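Local atomic coordinates of ankyrin repeat and SOCS box protein 11 (Homo sapiens, PDB entry 4UUC), a protein that serves as the substrate-recognition subunit of a cullin-5 RING E3 ubiquitin ligase that marks proteins such as BIK for proteasomal degradation. Residues C52-L57 with V86-E91; S104-A109 with I120-N125. One frame throughout, in Å; residues are numbered along the deposited sequence.

Contact 1: residues C52-L57 with V86-E91; sequences CAKALL and VNVLLE
Lys54 and Val88, whose CA atoms lie 6.7 Å apart, mark where helices 50-58 and 83-91 come level, running side by side in the same sense, with segment axes 10.0 Å apart and inclined by 13°. The pair is a clear case of how equivalent helices of consecutive ankyrin repeats, here the second and third, stack against each other. Val88 carries much of the contact. Its CG2 branch stands opposite the backbone N and reaches across at a slant to the root of the Lys54 chain, 4.0 Å from Lys54 CB and equally close to CG, so the lysine contributes its aliphatic part to the packing. The same methyl meets Leu57 CD1 at 4.1 Å. The next residue, Leu89, lays its CD2 against that Leu57 methyl at 4.1 Å, the two leucine chains crossing nearly perpendicular. Leu41 and Cys45 of helix 40-46 line the inner side, touching Leu57 and Leu89 respectively, while Phe92 also rests on Leu57.

Toward solvent the character changes. With chi1 at -173° and every later torsion extended, Lys54 carries its ammonium well beyond the methyl contacts. A water accepts from Lys54 NZ at 3.0 Å and donates to Glu91 OE1 at 3.2 Å, spanning opposite charges that remain 5.6 Å apart from NZ to OE1. The chemistry is therefore layered: a buried aliphatic seam does the joining, and the solvent-exposed Lys54 and Glu91 add an attraction that is probably modest, being relayed by water instead of made by direct contact.

Contact 2: residues S104-A109 with I120-N125; sequences SPIHEA and ILLANN
Leu121 sets a methyl on one face of the flat Pro105-Ile106 peptide group: its CD1 stands almost straight above Ile106 N at 3.6 Å. That methyl also touches Ile106 CA at 3.5 Å and Pro105 CB at 4.0 Å, so it is seated on the first turn of helix 105-111, where the Leu121 and Ile106 chains pass in opposite senses. His107 leaves its backbone on the side away from segment 120-125; at the edge of its imidazole ND1 shares a 2.6 Å hydrogen bond with Ser104 OG, and His130 meets the ring edge-to-face. In the second segment the Asn124 amide directs ND2, with the acceptor close to the amide plane, at Ile120 O, 2.7 Å away and nearly straight (168°).

Ile106 supplies the remaining contact. CG1 lies opposite the backbone N (chi1 -165°) and the chain continues extended, bringing CD1 within 3.6 Å of Leu122 CD2, the two chains crossing roughly at right angles. Helix 115-123 then closes in a Schellman motif with Asn125 at positive phi. Ser104 to His107 form a variant of the ankyrin TPLH tetrapeptide, and the whole is the helix-turn-helix core of the fourth ankyrin repeat.

Contact 1 joins repeats, the second to the third, whereas contact 2 closes the inside of one repeat, the fourth; together they illustrate two of the kinds of packing from which an ankyrin solenoid is built. Their centres are 16 Å apart, yet they meet directly. Helix 83-91 meets helix 50-58 through Val88 and Leu89, and through Val86, Asn87 and Leu90 it receives helix 115-123. There Ile120 CG2 lies 3.4 Å from Asn87 OD1 and 3.6 Å from Leu90 CD1, and Asn124 ND2 approaches the same Leu90 CD1 at 3.7 Å. Segment 86-91 thus links the two contacts within the domain that belongs to the substrate-recognition component of the ligase.

Contact 1: residues C52-L57 with V86-E91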
ATOM      1  N   CYS A  52       7.890 -20.388   2.480  1.00 17.33           N
ATOM      2  CA  CYS A  52       8.449 -20.566   1.144  1.00 18.81           C
ATOM      3  C   CYS A  52       9.380 -19.407   0.792  1.00 16.85           C
ATOM      4  O   CYS A  52      10.469 -19.618   0.259  1.00 16.64           O
ATOM      5  CB  CYS A  52       7.334 -20.686   0.097  1.00 17.87           C
ATOM      6  SG  CYS A  52       6.405 -22.231   0.161  1.00 19.21           S
ATOM      7  N   ALA A  53       8.949 -18.185   1.091  1.00 15.61           N
ATOM      8  CA  ALA A  53       9.771 -17.008   0.825  1.00 18.96           C
ATOM      9  C   ALA A  53      11.117 -17.114   1.543  1.00 16.67           C
ATOM     10  O   ALA A  53      12.163 -16.885   0.938  1.00 18.72           O
ATOM     11  CB  ALA A  53       9.038 -15.738   1.242  1.00 19.38           C
ATOM     12  N   LYS A  54      11.094 -17.491   2.820  1.00 15.78           N
ATOM     13  CA  LYS A  54      12.327 -17.554   3.605  1.00 22.82           C
ATOM     14  C   LYS A  54      13.258 -18.644   3.091  1.00 20.33           C
ATOM     15  O   LYS A  54      14.470 -18.447   3.039  1.00 20.03           O
ATOM     16  CB  LYS A  54      12.033 -17.792   5.088  1.00 25.39           C
ATOM     17  CG  LYS A  54      13.280 -17.688   5.960  1.00 28.56           C
ATOM     18  CD  LYS A  54      12.965 -17.830   7.436  1.00 38.11           C
ATOM     19  CE  LYS A  54      14.215 -17.616   8.280  1.00 45.29           C
ATOM     20  NZ  LYS A  54      13.948 -17.762   9.735  1.00 52.23           N
ATOM     21  N   ALA A  55      12.693 -19.786   2.712  1.00 19.46           N
ATOM     22  CA  ALA A  55      13.485 -20.887   2.176  1.00 22.60           C
ATOM     23  C   ALA A  55      14.183 -20.462   0.886  1.00 21.28           C
ATOM     24  O   ALA A  55      15.336 -20.821   0.641  1.00 21.86           O
ATOM     25  CB  ALA A  55      12.607 -22.105   1.934  1.00 24.01           C
ATOM     26  N   LEU A  56      13.482 -19.690   0.063  1.00 16.83           N
ATOM     27  CA  LEU A  56      14.055 -19.182  -1.176  1.00 19.11           C
ATOM     28  C   LEU A  56      15.163 -18.168  -0.872  1.00 20.46           C
ATOM     29  O   LEU A  56      16.229 -18.197  -1.491  1.00 20.08           O
ATOM     30  CB  LEU A  56      12.969 -18.550  -2.050  1.00 19.54           C
ATOM     31  CG  LEU A  56      11.975 -19.533  -2.681  1.00 15.39           C
ATOM     32  CD1 LEU A  56      10.727 -18.812  -3.165  1.00 15.79           C
ATOM     33  CD2 LEU A  56      12.623 -20.291  -3.828  1.00 18.58           C
ATOM     34  N   LEU A  57      14.913 -17.288   0.095  1.00 19.03           N
ATOM     35  CA  LEU A  57      15.891 -16.277   0.491  1.00 21.72           C
ATOM     36  C   LEU A  57      17.146 -16.916   1.082  1.00 23.35           C
ATOM     37  O   LEU A  57      18.261 -16.457   0.831  1.00 27.72           O
ATOM     38  CB  LEU A  57      15.273 -15.302   1.498  1.00 20.35           C
ATOM     39  CG  LEU A  57      14.273 -14.324   0.879  1.00 22.32           C
ATOM     40  CD1 LEU A  57      13.424 -13.661   1.955  1.00 23.16           C
ATOM     41  CD2 LEU A  57      14.988 -13.278   0.026  1.00 23.78           C
ATOM     42  N   VAL A  86       6.432  -9.471   4.753  1.00 18.94           N
ATOM     43  CA  VAL A  86       7.039  -8.147   4.764  1.00 18.24           C
ATOM     44  C   VAL A  86       8.249  -8.144   5.696  1.00 19.63           C
ATOM     45  O   VAL A  86       9.319  -7.662   5.331  1.00 20.53           O
ATOM     46  CB  VAL A  86       6.022  -7.063   5.197  1.00 17.73           C
ATOM     47  CG1 VAL A  86       6.711  -5.719   5.405  1.00 21.25           C
ATOM     48  CG2 VAL A  86       4.900  -6.944   4.168  1.00 18.96           C
ATOM     49  N   ASN A  87       8.085  -8.706   6.889  1.00 22.28           N
ATOM     50  CA  ASN A  87       9.173  -8.747   7.860  1.00 20.79           C
ATOM     51  C   ASN A  87      10.390  -9.525   7.358  1.00 23.54           C
ATOM     52  O   ASN A  87      11.512  -9.030   7.449  1.00 22.36           O
ATOM     53  CB  ASN A  87       8.690  -9.353   9.179  1.00 23.40           C
ATOM     54  CG  ASN A  87       7.873  -8.376  10.007  1.00 25.49           C
ATOM     55  OD1 ASN A  87       8.039  -7.161   9.900  1.00 28.36           O
ATOM     56  ND2 ASN A  87       6.988  -8.906  10.843  1.00 27.75           N
ATOM     57  N   VAL A  88      10.181 -10.731   6.829  1.00 22.47           N
ATOM     58  CA  VAL A  88      11.312 -11.559   6.408  1.00 22.75           C
ATOM     59  C   VAL A  88      12.056 -10.912   5.234  1.00 22.43           C
ATOM     60  O   VAL A  88      13.286 -10.965   5.169  1.00 21.04           O
ATOM     61  CB  VAL A  88      10.872 -13.006   6.031  1.00 24.02           C
ATOM     62  CG1 VAL A  88       9.997 -13.033   4.789  1.00 23.72           C
ATOM     63  CG2 VAL A  88      12.090 -13.896   5.831  1.00 28.17           C
ATOM     64  N   LEU A  89      11.320 -10.286   4.322  1.00 21.10           N
ATOM     65  CA  LEU A  89      11.941  -9.566   3.210  1.00 17.56           C
ATOM     66  C   LEU A  89      12.825  -8.424   3.716  1.00 19.85           C
ATOM     67  O   LEU A  89      13.950  -8.237   3.250  1.00 20.68           O
ATOM     68  CB  LEU A  89      10.875  -9.013   2.267  1.00 17.56           C
ATOM     69  CG  LEU A  89      10.124 -10.036   1.413  1.00 18.84           C
ATOM     70  CD1 LEU A  89       8.941  -9.370   0.733  1.00 20.11           C
ATOM     71  CD2 LEU A  89      11.048 -10.671   0.373  1.00 19.17           C
ATOM     72  N   LEU A  90      12.305  -7.655   4.665  1.00 19.26           N
ATOM     73  CA  LEU A  90      13.063  -6.553   5.248  1.00 20.89           C
ATOM     74  C   LEU A  90      14.285  -7.073   6.006  1.00 24.89           C
ATOM     75  O   LEU A  90      15.343  -6.443   5.995  1.00 28.96           O
ATOM     76  CB  LEU A  90      12.168  -5.722   6.173  1.00 21.61           C
ATOM     77  CG  LEU A  90      11.081  -4.917   5.453  1.00 21.86           C
ATOM     78  CD1 LEU A  90      10.058  -4.380   6.436  1.00 24.22           C
ATOM     79  CD2 LEU A  90      11.685  -3.779   4.640  1.00 26.21           C
ATOM     80  N   GLU A  91      14.146  -8.234   6.642  1.00 26.55           N
ATOM     81  CA  GLU A  91      15.265  -8.853   7.347  1.00 27.37           C
ATOM     82  C   GLU A  91      16.385  -9.202   6.376  1.00 31.03           C
ATOM     83  O   GLU A  91      17.564  -9.079   6.706  1.00 30.65           O
ATOM     84  CB  GLU A  91      14.809 -10.109   8.097  1.00 25.67           C
ATOM     85  CG  GLU A  91      13.985  -9.832   9.344  1.00 38.59           C
ATOM     86  CD  GLU A  91      13.287 -11.077   9.872  1.00 53.16           C
ATOM     87  OE1 GLU A  91      13.650 -12.196   9.443  1.00 49.81           O
ATOM     88  OE2 GLU A  91      12.372 -10.934  10.712  1.00 53.38           O
TER
HETATM   89  O   HOH W   1      12.534 -15.110   9.884  1.00 39.71           O

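Contact 2: residues S104-A109 with I120-N125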
ATOM      1  N   SER A 104       5.000   1.079  -5.653  1.00 19.31           N
ATOM      2  CA  SER A 104       5.172   1.437  -4.246  1.00 16.73           C
ATOM      3  C   SER A 104       4.474   0.447  -3.316  1.00 16.85           C
ATOM      4  O   SER A 104       3.262   0.282  -3.401  1.00 15.59           O
ATOM      5  CB  SER A 104       4.625   2.843  -3.982  1.00 16.15           C
ATOM      6  OG  SER A 104       4.690   3.161  -2.604  1.00 18.72           O
ATOM      7  N   PRO A 105       5.236  -0.205  -2.419  1.00 17.67           N
ATOM      8  CA  PRO A 105       4.605  -1.163  -1.504  1.00 14.38           C
ATOM      9  C   PRO A 105       3.589  -0.545  -0.547  1.00 16.06           C
ATOM     10  O   PRO A 105       2.507  -1.117  -0.383  1.00 15.48           O
ATOM     11  CB  PRO A 105       5.796  -1.737  -0.728  1.00 17.86           C
ATOM     12  CG  PRO A 105       6.958  -1.576  -1.651  1.00 19.09           C
ATOM     13  CD  PRO A 105       6.708  -0.279  -2.356  1.00 21.77           C
ATOM     14  N   ILE A 106       3.911   0.585   0.080  1.00 18.16           N
ATOM     15  CA  ILE A 106       3.017   1.123   1.103  1.00 17.36           C
ATOM     16  C   ILE A 106       1.679   1.572   0.502  1.00 16.99           C
ATOM     17  O   ILE A 106       0.634   1.396   1.129  1.00 16.89           O
ATOM     18  CB  ILE A 106       3.665   2.296   1.889  1.00 14.73           C
ATOM     19  CG1 ILE A 106       2.862   2.571   3.166  1.00 18.06           C
ATOM     20  CG2 ILE A 106       3.797   3.551   1.026  1.00 14.77           C
ATOM     21  CD1 ILE A 106       3.471   3.627   4.071  1.00 17.04           C
ATOM     22  N   HIS A 107       1.693   2.113  -0.714  1.00 14.32           N
ATOM     23  CA  HIS A 107       0.453   2.582  -1.331  1.00 16.59           C
ATOM     24  C   HIS A 107      -0.480   1.423  -1.672  1.00 17.39           C
ATOM     25  O   HIS A 107      -1.699   1.546  -1.543  1.00 17.04           O
ATOM     26  CB  HIS A 107       0.755   3.413  -2.579  1.00 16.50           C
ATOM     27  CG  HIS A 107       1.421   4.718  -2.274  1.00 16.04           C
ATOM     28  ND1 HIS A 107       2.761   4.813  -1.969  1.00 16.82           N
ATOM     29  CD2 HIS A 107       0.925   5.976  -2.192  1.00 16.53           C
ATOM     30  CE1 HIS A 107       3.065   6.076  -1.725  1.00 17.43           C
ATOM     31  NE2 HIS A 107       1.970   6.802  -1.857  1.00 16.33           N
ATOM     32  N   GLU A 108       0.084   0.291  -2.080  1.00 16.26           N
ATOM     33  CA  GLU A 108      -0.727  -0.893  -2.347  1.00 15.61           C
ATOM     34  C   GLU A 108      -1.266  -1.478  -1.044  1.00 13.51           C
ATOM     35  O   GLU A 108      -2.430  -1.886  -0.972  1.00 18.05           O
ATOM     36  CB  GLU A 108       0.080  -1.947  -3.104  1.00 15.57           C
ATOM     37  CG  GLU A 108      -0.744  -3.146  -3.563  1.00 18.48           C
ATOM     38  CD  GLU A 108      -1.796  -2.788  -4.601  1.00 17.03           C
ATOM     39  OE1 GLU A 108      -1.636  -1.759  -5.293  1.00 22.89           O
ATOM     40  OE2 GLU A 108      -2.786  -3.541  -4.726  1.00 29.23           O
ATOM     41  N   ALA A 109      -0.425  -1.518  -0.013  1.00 15.21           N
ATOM     42  CA  ALA A 109      -0.863  -2.016   1.292  1.00 16.12           C
ATOM     43  C   ALA A 109      -2.059  -1.214   1.798  1.00 18.01           C
ATOM     44  O   ALA A 109      -3.057  -1.790   2.246  1.00 15.74           O
ATOM     45  CB  ALA A 109       0.272  -1.961   2.299  1.00 15.99           C
ATOM     46  N   ILE A 120       4.531  -1.504   9.547  1.00 20.74           N
ATOM     47  CA  ILE A 120       5.876  -2.059   9.458  1.00 20.86           C
ATOM     48  C   ILE A 120       6.737  -1.220   8.516  1.00 23.06           C
ATOM     49  O   ILE A 120       7.890  -0.922   8.827  1.00 23.78           O
ATOM     50  CB  ILE A 120       5.854  -3.528   8.980  1.00 20.25           C
ATOM     51  CG1 ILE A 120       5.188  -4.413  10.037  1.00 22.20           C
ATOM     52  CG2 ILE A 120       7.276  -4.029   8.709  1.00 24.48           C
ATOM     53  CD1 ILE A 120       4.879  -5.822   9.562  1.00 28.55           C
ATOM     54  N   LEU A 121       6.179  -0.838   7.371  1.00 17.49           N
ATOM     55  CA  LEU A 121       6.919  -0.036   6.402  1.00 19.42           C
ATOM     56  C   LEU A 121       7.262   1.339   6.975  1.00 19.31           C
ATOM     57  O   LEU A 121       8.364   1.847   6.772  1.00 21.81           O
ATOM     58  CB  LEU A 121       6.123   0.118   5.106  1.00 17.11           C
ATOM     59  CG  LEU A 121       5.972  -1.151   4.259  1.00 18.30           C
ATOM     60  CD1 LEU A 121       4.969  -0.921   3.138  1.00 21.95           C
ATOM     61  CD2 LEU A 121       7.310  -1.594   3.694  1.00 23.59           C
ATOM     62  N   LEU A 122       6.314   1.944   7.683  1.00 20.47           N
ATOM     63  CA  LEU A 122       6.561   3.228   8.324  1.00 21.08           C
ATOM     64  C   LEU A 122       7.629   3.088   9.408  1.00 24.00           C
ATOM     65  O   LEU A 122       8.470   3.974   9.579  1.00 27.00           O
ATOM     66  CB  LEU A 122       5.266   3.791   8.912  1.00 22.39           C
ATOM     67  CG  LEU A 122       4.209   4.191   7.877  1.00 19.95           C
ATOM     68  CD1 LEU A 122       2.919   4.615   8.571  1.00 20.01           C
ATOM     69  CD2 LEU A 122       4.717   5.303   6.948  1.00 20.68           C
ATOM     70  N   ALA A 123       7.607   1.970  10.125  1.00 25.78           N
ATOM     71  CA  ALA A 123       8.620   1.700  11.141  1.00 29.46           C
ATOM     72  C   ALA A 123       9.997   1.514  10.502  1.00 30.66           C
ATOM     73  O   ALA A 123      11.023   1.693  11.159  1.00 32.03           O
ATOM     74  CB  ALA A 123       8.240   0.472  11.957  1.00 28.98           C
ATOM     75  N   ASN A 124      10.013   1.163   9.218  1.00 23.05           N
ATOM     76  CA  ASN A 124      11.261   1.000   8.482  1.00 26.82           C
ATOM     77  C   ASN A 124      11.573   2.231   7.632  1.00 29.83           C
ATOM     78  O   ASN A 124      12.254   2.147   6.610  1.00 29.27           O
ATOM     79  CB  ASN A 124      11.201  -0.266   7.625  1.00 28.47           C
ATOM     80  CG  ASN A 124      11.414  -1.526   8.448  1.00 25.28           C
ATOM     81  OD1 ASN A 124      12.507  -2.087   8.465  1.00 36.03           O
ATOM     82  ND2 ASN A 124      10.375  -1.959   9.153  1.00 24.00           N
ATOM     83  N   ASN A 125      11.047   3.371   8.080  1.00 24.45           N
ATOM     84  CA  ASN A 125      11.427   4.695   7.588  1.00 31.14           C
ATOM     85  C   ASN A 125      10.986   5.021   6.160  1.00 25.54           C
ATOM     86  O   ASN A 125      11.642   5.795   5.463  1.00 32.05           O
ATOM     87  CB  ASN A 125      12.946   4.873   7.709  1.00 33.20           C
ATOM     88  CG  ASN A 125      13.435   4.706   9.136  1.00 47.89           C
ATOM     89  OD1 ASN A 125      14.320   3.894   9.416  1.00 49.95           O
ATOM     90  ND2 ASN A 125      12.850   5.469  10.052  1.00 45.80           N
TER